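Local atomic coordinates of nisin biosynthesis protein NisC (Lactococcus lactis subsp. lactis, PDB entry 2G0D), a protein that acts as the zinc-dependent cyclase of nisin biosynthesis, adding cysteine thiols of the precursor peptide to dehydrated residues to form its thioether rings. Residues G212-Y217 against L400-F405; K234-Y239 against S285-Y290; K248-K253 against E305-S310. One frame throughout, in Å; residues are numbered along the deposited sequence.

Interaction 1 of 3, residues G212-Y217 against L400-F405; sequences GCILAY and LLFDDF
Y217 reaches from helix 208-221 across the ring of F402 to the carboxylate of D404. Its CB rests 3.5 Å from CE2 of F402, with CG anti to the backbone N (chi1 -176°), which sends the ring out from the helix. From CG outward every ring atom lies over F402: CD1 is 3.5 Å from F402 CG, CD2 meets F402 CE1 and CZ, and CE2 meets F402 CD1. The stack is face to face with little lateral offset, centroids 3.6 Å apart and planes at 1°. At its edge Y217 CD1 touches CD1 of F405. The tip, OH, donates to D404 OD2 at 2.8 Å on the syn lone pair, the carboxylate plane turned 58° from the ring; OD2 also takes a salt bridge from K221. NisC is an alpha toroid, and here a loop after helix 376-387 is laid against one of its helices, with F402 to F405 forming a type I beta turn that places D404 beside the tyrosine hydroxyl. On the far face of F402 lies the backbone of L400, whose CD1 packs 3.8 Å from C213 CB. I214 CD1 comes to F402 CZ at 3.9 Å, the two side chains at about a right angle.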
loop_
_atom_site.group_PDB
_atom_site.type_symbol
_atom_site.label_atom_id
_atom_site.label_comp_id
_atom_site.label_asym_id
_atom_site.label_seq_id
_atom_site.Cartn_x
_atom_site.Cartn_y
_atom_site.Cartn_z
ATOM N N GLY A 212 -5.787 -5.917 8.583
ATOM C CA GLY A 212 -4.962 -6.868 9.330
ATOM C C GLY A 212 -3.492 -6.490 9.388
ATOM O O GLY A 212 -2.911 -6.455 10.471
ATOM N N CYS A 213 -2.893 -6.182 8.232
ATOM C CA CYS A 213 -1.487 -5.769 8.175
ATOM C C CYS A 213 -1.241 -4.546 9.030
ATOM O O CYS A 213 -0.260 -4.505 9.780
ATOM C CB CYS A 213 -1.033 -5.473 6.738
ATOM S SG CYS A 213 -0.888 -6.965 5.687
ATOM N N ILE A 214 -2.126 -3.548 8.927
ATOM C CA ILE A 214 -1.882 -2.289 9.639
ATOM C C ILE A 214 -2.016 -2.483 11.148
ATOM O O ILE A 214 -1.254 -1.899 11.928
ATOM C CB ILE A 214 -2.690 -1.059 9.070
ATOM C CG1 ILE A 214 -1.927 0.249 9.320
ATOM C CG2 ILE A 214 -4.108 -0.963 9.659
ATOM C CD1 ILE A 214 -0.521 0.307 8.638
ATOM N N LEU A 215 -2.952 -3.335 11.563
ATOM C CA LEU A 215 -3.066 -3.674 12.995
ATOM C C LEU A 215 -1.890 -4.447 13.569
ATOM O O LEU A 215 -1.526 -4.236 14.737
ATOM C CB LEU A 215 -4.353 -4.438 13.284
ATOM C CG LEU A 215 -5.632 -3.642 13.008
ATOM C CD1 LEU A 215 -6.829 -4.568 13.172
ATOM C CD2 LEU A 215 -5.781 -2.382 13.897
ATOM N N ALA A 216 -1.327 -5.361 12.775
ATOM C CA ALA A 216 -0.131 -6.084 13.168
ATOM C C ALA A 216 1.045 -5.108 13.289
ATOM O O ALA A 216 1.784 -5.133 14.279
ATOM C CB ALA A 216 0.190 -7.187 12.145
ATOM N N TYR A 217 1.214 -4.261 12.266
ATOM C CA TYR A 217 2.286 -3.251 12.268
ATOM C C TYR A 217 2.150 -2.289 13.438
ATOM O O TYR A 217 3.129 -2.046 14.103
ATOM C CB TYR A 217 2.363 -2.493 10.939
ATOM C CG TYR A 217 3.506 -1.486 10.818
ATOM C CD1 TYR A 217 4.840 -1.877 10.983
ATOM C CD2 TYR A 217 3.251 -0.143 10.506
ATOM C CE1 TYR A 217 5.885 -0.964 10.851
ATOM C CE2 TYR A 217 4.300 0.767 10.361
ATOM C CZ TYR A 217 5.595 0.350 10.523
ATOM O OH TYR A 217 6.621 1.263 10.396
ATOM N N LEU A 400 2.793 -1.029 2.307
ATOM C CA LEU A 400 2.803 -1.816 3.561
ATOM C C LEU A 400 3.938 -2.814 3.575
ATOM O O LEU A 400 3.790 -3.964 4.038
ATOM C CB LEU A 400 1.464 -2.551 3.827
ATOM C CG LEU A 400 0.126 -1.798 3.732
ATOM C CD1 LEU A 400 -1.038 -2.730 4.153
ATOM C CD2 LEU A 400 0.098 -0.461 4.518
ATOM N N LEU A 401 5.087 -2.370 3.096
ATOM C CA LEU A 401 6.304 -3.171 3.162
ATOM C C LEU A 401 7.128 -2.516 4.237
ATOM O O LEU A 401 7.652 -1.415 4.047
ATOM C CB LEU A 401 7.022 -3.186 1.815
ATOM C CG LEU A 401 6.158 -3.709 0.673
ATOM C CD1 LEU A 401 6.896 -3.640 -0.711
ATOM C CD2 LEU A 401 5.590 -5.144 0.951
ATOM N N PHE A 402 7.192 -3.183 5.392
ATOM C CA PHE A 402 7.675 -2.574 6.627
ATOM C C PHE A 402 9.066 -3.127 6.973
ATOM O O PHE A 402 9.184 -4.165 7.645
ATOM C CB PHE A 402 6.673 -2.893 7.749
ATOM C CG PHE A 402 5.266 -2.364 7.505
ATOM C CD1 PHE A 402 5.049 -1.008 7.180
ATOM C CD2 PHE A 402 4.154 -3.200 7.684
ATOM C CE1 PHE A 402 3.747 -0.496 6.978
ATOM C CE2 PHE A 402 2.848 -2.717 7.483
ATOM C CZ PHE A 402 2.638 -1.338 7.164
ATOM N N ASP A 403 10.106 -2.424 6.489
ATOM C CA ASP A 403 11.508 -2.793 6.666
ATOM C C ASP A 403 11.911 -2.770 8.122
ATOM O O ASP A 403 12.860 -3.465 8.503
ATOM C CB ASP A 403 12.460 -1.852 5.911
ATOM C CG ASP A 403 12.444 -2.062 4.397
ATOM O OD1 ASP A 403 11.695 -2.949 3.882
ATOM O OD2 ASP A 403 13.173 -1.295 3.717
ATOM N N ASP A 404 11.178 -1.997 8.927
ATOM C CA ASP A 404 11.424 -1.859 10.380
ATOM C C ASP A 404 10.591 -2.783 11.261
ATOM O O ASP A 404 10.610 -2.645 12.493
ATOM C CB ASP A 404 11.172 -0.409 10.818
ATOM C CG ASP A 404 9.703 0.022 10.625
ATOM O OD1 ASP A 404 8.992 -0.537 9.747
ATOM O OD2 ASP A 404 9.257 0.948 11.337
ATOM N N PHE A 405 9.887 -3.730 10.644
ATOM C CA PHE A 405 8.942 -4.567 11.344
ATOM C C PHE A 405 9.582 -5.291 12.547
ATOM O O PHE A 405 8.898 -5.597 13.525
ATOM C CB PHE A 405 8.290 -5.605 10.393
ATOM C CG PHE A 405 6.953 -6.109 10.885
ATOM C CD1 PHE A 405 5.773 -5.436 10.553
ATOM C CD2 PHE A 405 6.869 -7.237 11.708
ATOM C CE1 PHE A 405 4.511 -5.872 11.045
ATOM C CE2 PHE A 405 5.626 -7.676 12.192
ATOM C CZ PHE A 405 4.446 -6.973 11.869
#

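Interaction 2 of 3, residues K234-Y239 against S285-Y290; sequences KIIFIY and SLLYLY
L287 carries CG anti to its own N (chi1 173°), which aims its two methyls at helix 226-242, while Y288, with CG anti to the carbonyl carbon and beside the N (chi1 -81°), swings its ring round to the same helix. Between them they hold most of the contact. The CD2 methyl of L287 lies 3.3 Å from Y239 CD2, a tight approach, oblique to the ring, and 3.8 Å from I235 CG2. Its other methyl, CD1, sits 4.0 Å from CG1 of I236, so the leucine fork is wedged among three side chains spaced along the facing helix. Y288 lies next to this fork: its CE1 faces I236 CG2 at 4.2 Å, and its OH passes 3.3 Å from Y239 CB. No hydrogen bond spans the two segments; the hydroxyl of Y288 pairs with E240 just beyond Y239, and that of Y239 with the carbonyl of M202, so both buried phenols have polar partners. The axes of the two short segments approach to 10.8 Å with their directions 131° apart, so two helices of the alpha toroid seen in this LanC-family cyclase are packed at a steep incline by an apolar interface.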
loop_
_atom_site.group_PDB
_atom_site.type_symbol
_atom_site.label_atom_id
_atom_site.label_comp_id
_atom_site.label_asym_id
_atom_site.label_seq_id
_atom_site.Cartn_x
_atom_site.Cartn_y
_atom_site.Cartn_z
ATOM N N LYS A 234 -9.030 -12.460 14.355
ATOM C CA LYS A 234 -10.267 -12.709 13.608
ATOM C C LYS A 234 -10.053 -12.612 12.093
ATOM O O LYS A 234 -10.534 -13.460 11.338
ATOM C CB LYS A 234 -11.363 -11.735 14.037
ATOM C CG LYS A 234 -12.626 -11.840 13.193
ATOM C CD LYS A 234 -13.873 -11.386 13.941
ATOM C CE LYS A 234 -15.080 -11.551 13.030
ATOM N NZ LYS A 234 -16.291 -10.837 13.525
ATOM N N ILE A 235 -9.331 -11.577 11.665
ATOM C CA ILE A 235 -9.011 -11.383 10.257
ATOM C C ILE A 235 -8.252 -12.601 9.718
ATOM O O ILE A 235 -8.620 -13.136 8.688
ATOM C CB ILE A 235 -8.249 -10.047 10.018
ATOM C CG1 ILE A 235 -9.204 -8.858 10.215
ATOM C CG2 ILE A 235 -7.588 -10.012 8.613
ATOM C CD1 ILE A 235 -8.524 -7.497 10.195
ATOM N N ILE A 236 -7.235 -13.060 10.440
ATOM C CA ILE A 236 -6.460 -14.193 9.967
ATOM C C ILE A 236 -7.317 -15.456 9.953
ATOM O O ILE A 236 -7.293 -16.214 8.987
ATOM C CB ILE A 236 -5.151 -14.390 10.762
ATOM C CG1 ILE A 236 -4.210 -13.202 10.542
ATOM C CG2 ILE A 236 -4.430 -15.670 10.302
ATOM C CD1 ILE A 236 -3.179 -13.039 11.637
ATOM N N PHE A 237 -8.098 -15.658 11.016
ATOM C CA PHE A 237 -9.056 -16.777 11.103
ATOM C C PHE A 237 -10.010 -16.797 9.890
ATOM O O PHE A 237 -10.343 -17.878 9.374
ATOM C CB PHE A 237 -9.837 -16.693 12.429
ATOM C CG PHE A 237 -10.863 -17.791 12.627
ATOM C CD1 PHE A 237 -10.585 -18.880 13.445
ATOM C CD2 PHE A 237 -12.129 -17.704 12.048
ATOM C CE1 PHE A 237 -11.553 -19.893 13.671
ATOM C CE2 PHE A 237 -13.099 -18.712 12.255
ATOM C CZ PHE A 237 -12.803 -19.800 13.072
ATOM N N ILE A 238 -10.424 -15.611 9.427
ATOM C CA ILE A 238 -11.300 -15.508 8.250
ATOM C C ILE A 238 -10.551 -15.885 6.965
ATOM O O ILE A 238 -11.116 -16.529 6.087
ATOM C CB ILE A 238 -11.983 -14.111 8.113
ATOM C CG1 ILE A 238 -12.969 -13.875 9.267
ATOM C CG2 ILE A 238 -12.707 -13.991 6.768
ATOM C CD1 ILE A 238 -13.442 -12.442 9.394
ATOM N N TYR A 239 -9.281 -15.494 6.857
ATOM C CA TYR A 239 -8.459 -15.965 5.739
ATOM C C TYR A 239 -8.299 -17.482 5.759
ATOM O O TYR A 239 -8.465 -18.136 4.722
ATOM C CB TYR A 239 -7.124 -15.206 5.639
ATOM C CG TYR A 239 -7.330 -13.915 4.895
ATOM C CD1 TYR A 239 -7.245 -13.863 3.494
ATOM C CD2 TYR A 239 -7.696 -12.757 5.582
ATOM C CE1 TYR A 239 -7.502 -12.674 2.799
ATOM C CE2 TYR A 239 -7.939 -11.567 4.908
ATOM C CZ TYR A 239 -7.840 -11.532 3.525
ATOM O OH TYR A 239 -8.086 -10.347 2.900
ATOM N N SER A 285 -0.235 -12.635 1.449
ATOM C CA SER A 285 0.925 -13.223 2.151
ATOM C C SER A 285 1.514 -12.266 3.182
ATOM O O SER A 285 2.101 -12.706 4.162
ATOM C CB SER A 285 2.021 -13.677 1.180
ATOM O OG SER A 285 2.742 -12.585 0.590
ATOM N N LEU A 286 1.375 -10.959 2.949
ATOM C CA LEU A 286 1.837 -9.941 3.916
ATOM C C LEU A 286 1.062 -10.025 5.244
ATOM O O LEU A 286 1.643 -9.942 6.324
ATOM C CB LEU A 286 1.759 -8.521 3.304
ATOM C CG LEU A 286 2.723 -8.230 2.130
ATOM C CD1 LEU A 286 2.448 -6.861 1.452
ATOM C CD2 LEU A 286 4.125 -8.299 2.626
ATOM N N LEU A 287 -0.249 -10.208 5.166
ATOM C CA LEU A 287 -1.051 -10.441 6.376
ATOM C C LEU A 287 -0.478 -11.591 7.221
ATOM O O LEU A 287 -0.335 -11.455 8.424
ATOM C CB LEU A 287 -2.523 -10.743 6.018
ATOM C CG LEU A 287 -3.413 -11.171 7.201
ATOM C CD1 LEU A 287 -3.619 -10.020 8.219
ATOM C CD2 LEU A 287 -4.761 -11.682 6.705
ATOM N N TYR A 288 -0.136 -12.706 6.587
ATOM C CA TYR A 288 0.280 -13.883 7.327
ATOM C C TYR A 288 1.690 -13.651 7.894
ATOM O O TYR A 288 2.020 -14.081 9.009
ATOM C CB TYR A 288 0.246 -15.115 6.419
ATOM C CG TYR A 288 -1.134 -15.751 6.241
ATOM C CD1 TYR A 288 -1.504 -16.867 7.010
ATOM C CD2 TYR A 288 -2.063 -15.251 5.315
ATOM C CE1 TYR A 288 -2.765 -17.471 6.876
ATOM C CE2 TYR A 288 -3.334 -15.862 5.163
ATOM C CZ TYR A 288 -3.664 -16.980 5.946
ATOM O OH TYR A 288 -4.893 -17.606 5.829
ATOM N N LEU A 289 2.505 -12.951 7.117
ATOM C CA LEU A 289 3.863 -12.662 7.489
ATOM C C LEU A 289 3.822 -11.775 8.737
ATOM O O LEU A 289 4.368 -12.140 9.783
ATOM C CB LEU A 289 4.571 -11.944 6.312
ATOM C CG LEU A 289 5.985 -11.458 6.612
ATOM C CD1 LEU A 289 6.833 -12.692 7.022
ATOM C CD2 LEU A 289 6.605 -10.713 5.450
ATOM N N TYR A 290 3.162 -10.615 8.603
ATOM C CA TYR A 290 3.064 -9.634 9.663
ATOM C C TYR A 290 2.306 -10.151 10.883
ATOM O O TYR A 290 2.739 -9.931 12.016
ATOM C CB TYR A 290 2.436 -8.343 9.144
ATOM C CG TYR A 290 3.254 -7.607 8.065
ATOM C CD1 TYR A 290 4.661 -7.666 8.040
ATOM C CD2 TYR A 290 2.617 -6.829 7.115
ATOM C CE1 TYR A 290 5.401 -6.973 7.066
ATOM C CE2 TYR A 290 3.339 -6.143 6.136
ATOM C CZ TYR A 290 4.720 -6.213 6.121
ATOM O OH TYR A 290 5.406 -5.542 5.134
#

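Interaction 3 of 3, residues K248-K253 against E305-S310; sequences KQFLWK and EKILES
F250 lays one face of its ring on helix 298-314, over the backbone of K306 and I307, and W252 reaches the same helix from deeper in the protein. The tight part centres on I307. Its CD1 meets W252 CH2 at 3.6 Å, the two side chains at about a right angle, and its CG1 lies 3.8 Å from F250 CD1. With CG1 anti to its carbonyl carbon (chi1 -65°) and CD1 extended beyond it, I307 touches both aromatic residues, F250 with CG1 and W252 chiefly with CD1. W252 is buried: its NE1 is bonded to the carbonyl of Y239, and its ring meets that of Y239 edge to face, so the indole that receives the isoleucine is itself fixed. S310 belongs to the close-packed part as well: F250 CD2 lies 3.6 Å from S310 OG, a contact without a hydrogen bond; that hydroxyl pairs with R314.

Toward solvent the contact thins. CZ of F250 brushes K306 CB at 3.8 Å, where only the root of the lysine takes part and the rest of the chain leads away. The other face of the F250 ring is covered by its own neighbour, the exposed Q249, with CG 3.4 Å above the ring plane, so the phenylalanine is sandwiched between Q249 and the helix backbone. K248 to L251 form a type II beta turn that brings F250 up to the helix.

Polar bridging passes through one water, which donates to F250 O at 2.8 Å and to I307 O at 2.6 Å. The direct contacts are thus apolar or van der Waals, and the two backbones meet through a shared water, which implies that shape and burial of aromatic and aliphatic surface, more than direct polar bonds, hold this loop on the helix.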
loop_
_atom_site.group_PDB
_atom_site.type_symbol
_atom_site.label_atom_id
_atom_site.label_comp_id
_atom_site.label_asym_id
_atom_site.label_seq_id
_atom_site.Cartn_x
_atom_site.Cartn_y
_atom_site.Cartn_z
ATOM N N LYS A 248 -6.530 -25.377 -5.883
ATOM C CA LYS A 248 -6.585 -23.946 -5.620
ATOM C C LYS A 248 -6.085 -23.558 -4.220
ATOM O O LYS A 248 -6.408 -22.467 -3.689
ATOM C CB LYS A 248 -8.001 -23.438 -5.831
ATOM C CG LYS A 248 -8.506 -23.606 -7.259
ATOM C CD LYS A 248 -9.388 -22.433 -7.578
ATOM C CE LYS A 248 -10.676 -22.870 -8.196
ATOM N NZ LYS A 248 -11.563 -23.606 -7.258
ATOM N N GLN A 249 -5.299 -24.443 -3.616
ATOM C CA GLN A 249 -4.605 -24.102 -2.375
ATOM C C GLN A 249 -3.841 -22.784 -2.561
ATOM O O GLN A 249 -3.292 -22.519 -3.637
ATOM C CB GLN A 249 -3.663 -25.230 -1.959
ATOM C CG GLN A 249 -2.977 -25.001 -0.629
ATOM C CD GLN A 249 -2.242 -26.231 -0.120
ATOM O OE1 GLN A 249 -1.838 -27.102 -0.894
ATOM N NE2 GLN A 249 -2.054 -26.294 1.196
ATOM N N PHE A 250 -3.855 -21.963 -1.519
ATOM C CA PHE A 250 -3.175 -20.653 -1.466
ATOM C C PHE A 250 -3.851 -19.578 -2.320
ATOM O O PHE A 250 -3.227 -18.574 -2.670
ATOM C CB PHE A 250 -1.672 -20.754 -1.795
ATOM C CG PHE A 250 -0.949 -21.823 -1.029
ATOM C CD1 PHE A 250 -0.900 -21.800 0.355
ATOM C CD2 PHE A 250 -0.312 -22.862 -1.699
ATOM C CE1 PHE A 250 -0.229 -22.803 1.059
ATOM C CE2 PHE A 250 0.360 -23.867 -0.989
ATOM C CZ PHE A 250 0.399 -23.823 0.388
ATOM N N LEU A 251 -5.125 -19.790 -2.631
ATOM C CA LEU A 251 -5.921 -18.824 -3.409
ATOM C C LEU A 251 -7.159 -18.361 -2.632
ATOM O O LEU A 251 -7.699 -19.097 -1.810
ATOM C CB LEU A 251 -6.313 -19.377 -4.785
ATOM C CG LEU A 251 -5.197 -19.396 -5.843
ATOM C CD1 LEU A 251 -5.555 -20.278 -7.006
ATOM C CD2 LEU A 251 -4.797 -17.950 -6.319
ATOM N N TRP A 252 -7.557 -17.116 -2.882
ATOM C CA TRP A 252 -8.704 -16.511 -2.247
ATOM C C TRP A 252 -9.431 -15.696 -3.298
ATOM O O TRP A 252 -8.793 -15.026 -4.139
ATOM C CB TRP A 252 -8.255 -15.564 -1.119
ATOM C CG TRP A 252 -7.820 -16.240 0.157
ATOM C CD1 TRP A 252 -8.598 -16.470 1.254
ATOM C CD2 TRP A 252 -6.504 -16.725 0.492
ATOM N NE1 TRP A 252 -7.861 -17.087 2.245
ATOM C CE2 TRP A 252 -6.576 -17.252 1.811
ATOM C CE3 TRP A 252 -5.272 -16.751 -0.177
ATOM C CZ2 TRP A 252 -5.472 -17.814 2.461
ATOM C CZ3 TRP A 252 -4.167 -17.317 0.466
ATOM C CH2 TRP A 252 -4.281 -17.857 1.774
ATOM N N LYS A 253 -10.758 -15.739 -3.258
ATOM C CA LYS A 253 -11.577 -14.836 -4.063
ATOM C C LYS A 253 -11.394 -13.402 -3.565
ATOM O O LYS A 253 -11.025 -13.175 -2.402
ATOM C CB LYS A 253 -13.053 -15.214 -3.964
ATOM C CG LYS A 253 -13.381 -16.629 -4.412
ATOM C CD LYS A 253 -14.756 -17.047 -3.913
ATOM C CE LYS A 253 -15.876 -16.235 -4.525
ATOM N NZ LYS A 253 -17.129 -16.440 -3.740
ATOM N N GLU A 305 5.175 -17.697 3.469
ATOM C CA GLU A 305 6.145 -18.015 2.428
ATOM C C GLU A 305 5.581 -18.933 1.364
ATOM O O GLU A 305 5.850 -18.760 0.177
ATOM C CB GLU A 305 7.368 -18.674 3.032
ATOM C CG GLU A 305 8.217 -17.726 3.784
ATOM C CD GLU A 305 9.624 -18.240 3.881
ATOM O OE1 GLU A 305 10.371 -18.139 2.865
ATOM O OE2 GLU A 305 9.957 -18.754 4.966
ATOM N N LYS A 306 4.815 -19.922 1.808
ATOM C CA LYS A 306 4.206 -20.894 0.908
ATOM C C LYS A 306 3.217 -20.183 -0.021
ATOM O O LYS A 306 3.216 -20.438 -1.217
ATOM C CB LYS A 306 3.521 -22.026 1.705
ATOM C CG LYS A 306 4.490 -22.964 2.444
ATOM C CD LYS A 306 3.754 -24.211 2.938
ATOM C CE LYS A 306 4.561 -25.064 3.904
ATOM N NZ LYS A 306 6.033 -25.099 3.652
ATOM N N ILE A 307 2.406 -19.287 0.541
ATOM C CA ILE A 307 1.439 -18.486 -0.216
ATOM C C ILE A 307 2.134 -17.640 -1.298
ATOM O O ILE A 307 1.680 -17.590 -2.437
ATOM C CB ILE A 307 0.643 -17.512 0.691
ATOM C CG1 ILE A 307 -0.245 -18.270 1.692
ATOM C CG2 ILE A 307 -0.256 -16.567 -0.162
ATOM C CD1 ILE A 307 -0.865 -17.318 2.757
ATOM N N LEU A 308 3.229 -16.969 -0.936
ATOM C CA LEU A 308 3.885 -16.083 -1.887
ATOM C C LEU A 308 4.566 -16.932 -2.960
ATOM O O LEU A 308 4.563 -16.587 -4.137
ATOM C CB LEU A 308 4.911 -15.169 -1.193
ATOM C CG LEU A 308 5.692 -14.211 -2.125
ATOM C CD1 LEU A 308 4.736 -13.345 -2.966
ATOM C CD2 LEU A 308 6.683 -13.352 -1.339
ATOM N N GLU A 309 5.152 -18.037 -2.525
ATOM C CA GLU A 309 5.915 -18.908 -3.412
ATOM C C GLU A 309 4.985 -19.505 -4.469
ATOM O O GLU A 309 5.346 -19.571 -5.642
ATOM C CB GLU A 309 6.637 -19.985 -2.603
ATOM C CG GLU A 309 7.771 -20.629 -3.322
ATOM C CD GLU A 309 8.542 -21.650 -2.464
ATOM O OE1 GLU A 309 8.077 -22.032 -1.350
ATOM O OE2 GLU A 309 9.632 -22.055 -2.925
ATOM N N SER A 310 3.778 -19.872 -4.042
ATOM C CA SER A 310 2.731 -20.362 -4.931
ATOM C C SER A 310 2.399 -19.342 -5.991
ATOM O O SER A 310 2.227 -19.692 -7.156
ATOM C CB SER A 310 1.449 -20.663 -4.150
ATOM O OG SER A 310 0.586 -21.458 -4.925
HETATM O O HOH W 1 -0.705 -17.609 -3.571
#

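From the N terminus, helix 208-221 supplies the first half of interaction 1, helix 226-242 that of interaction 2 and the following loop that of interaction 3. Helix 281-294 then closes interaction 2 and helix 298-314 interaction 3, so these two cross, their segments alternating. Only near the C terminus does 400-405 return to close interaction 1, whose long loop encloses both others. Y290 joins interactions 1 and 2, its OH probably hydrogen-bonded to L400 O and F402 N. Interactions 2 and 3 also touch, Y288 CD2 lying against I307 CD1; interactions 1 and 3 do not. Together they tie helices 208-221, 226-242, 281-294 and 298-314 and the C-terminal loop of the toroid.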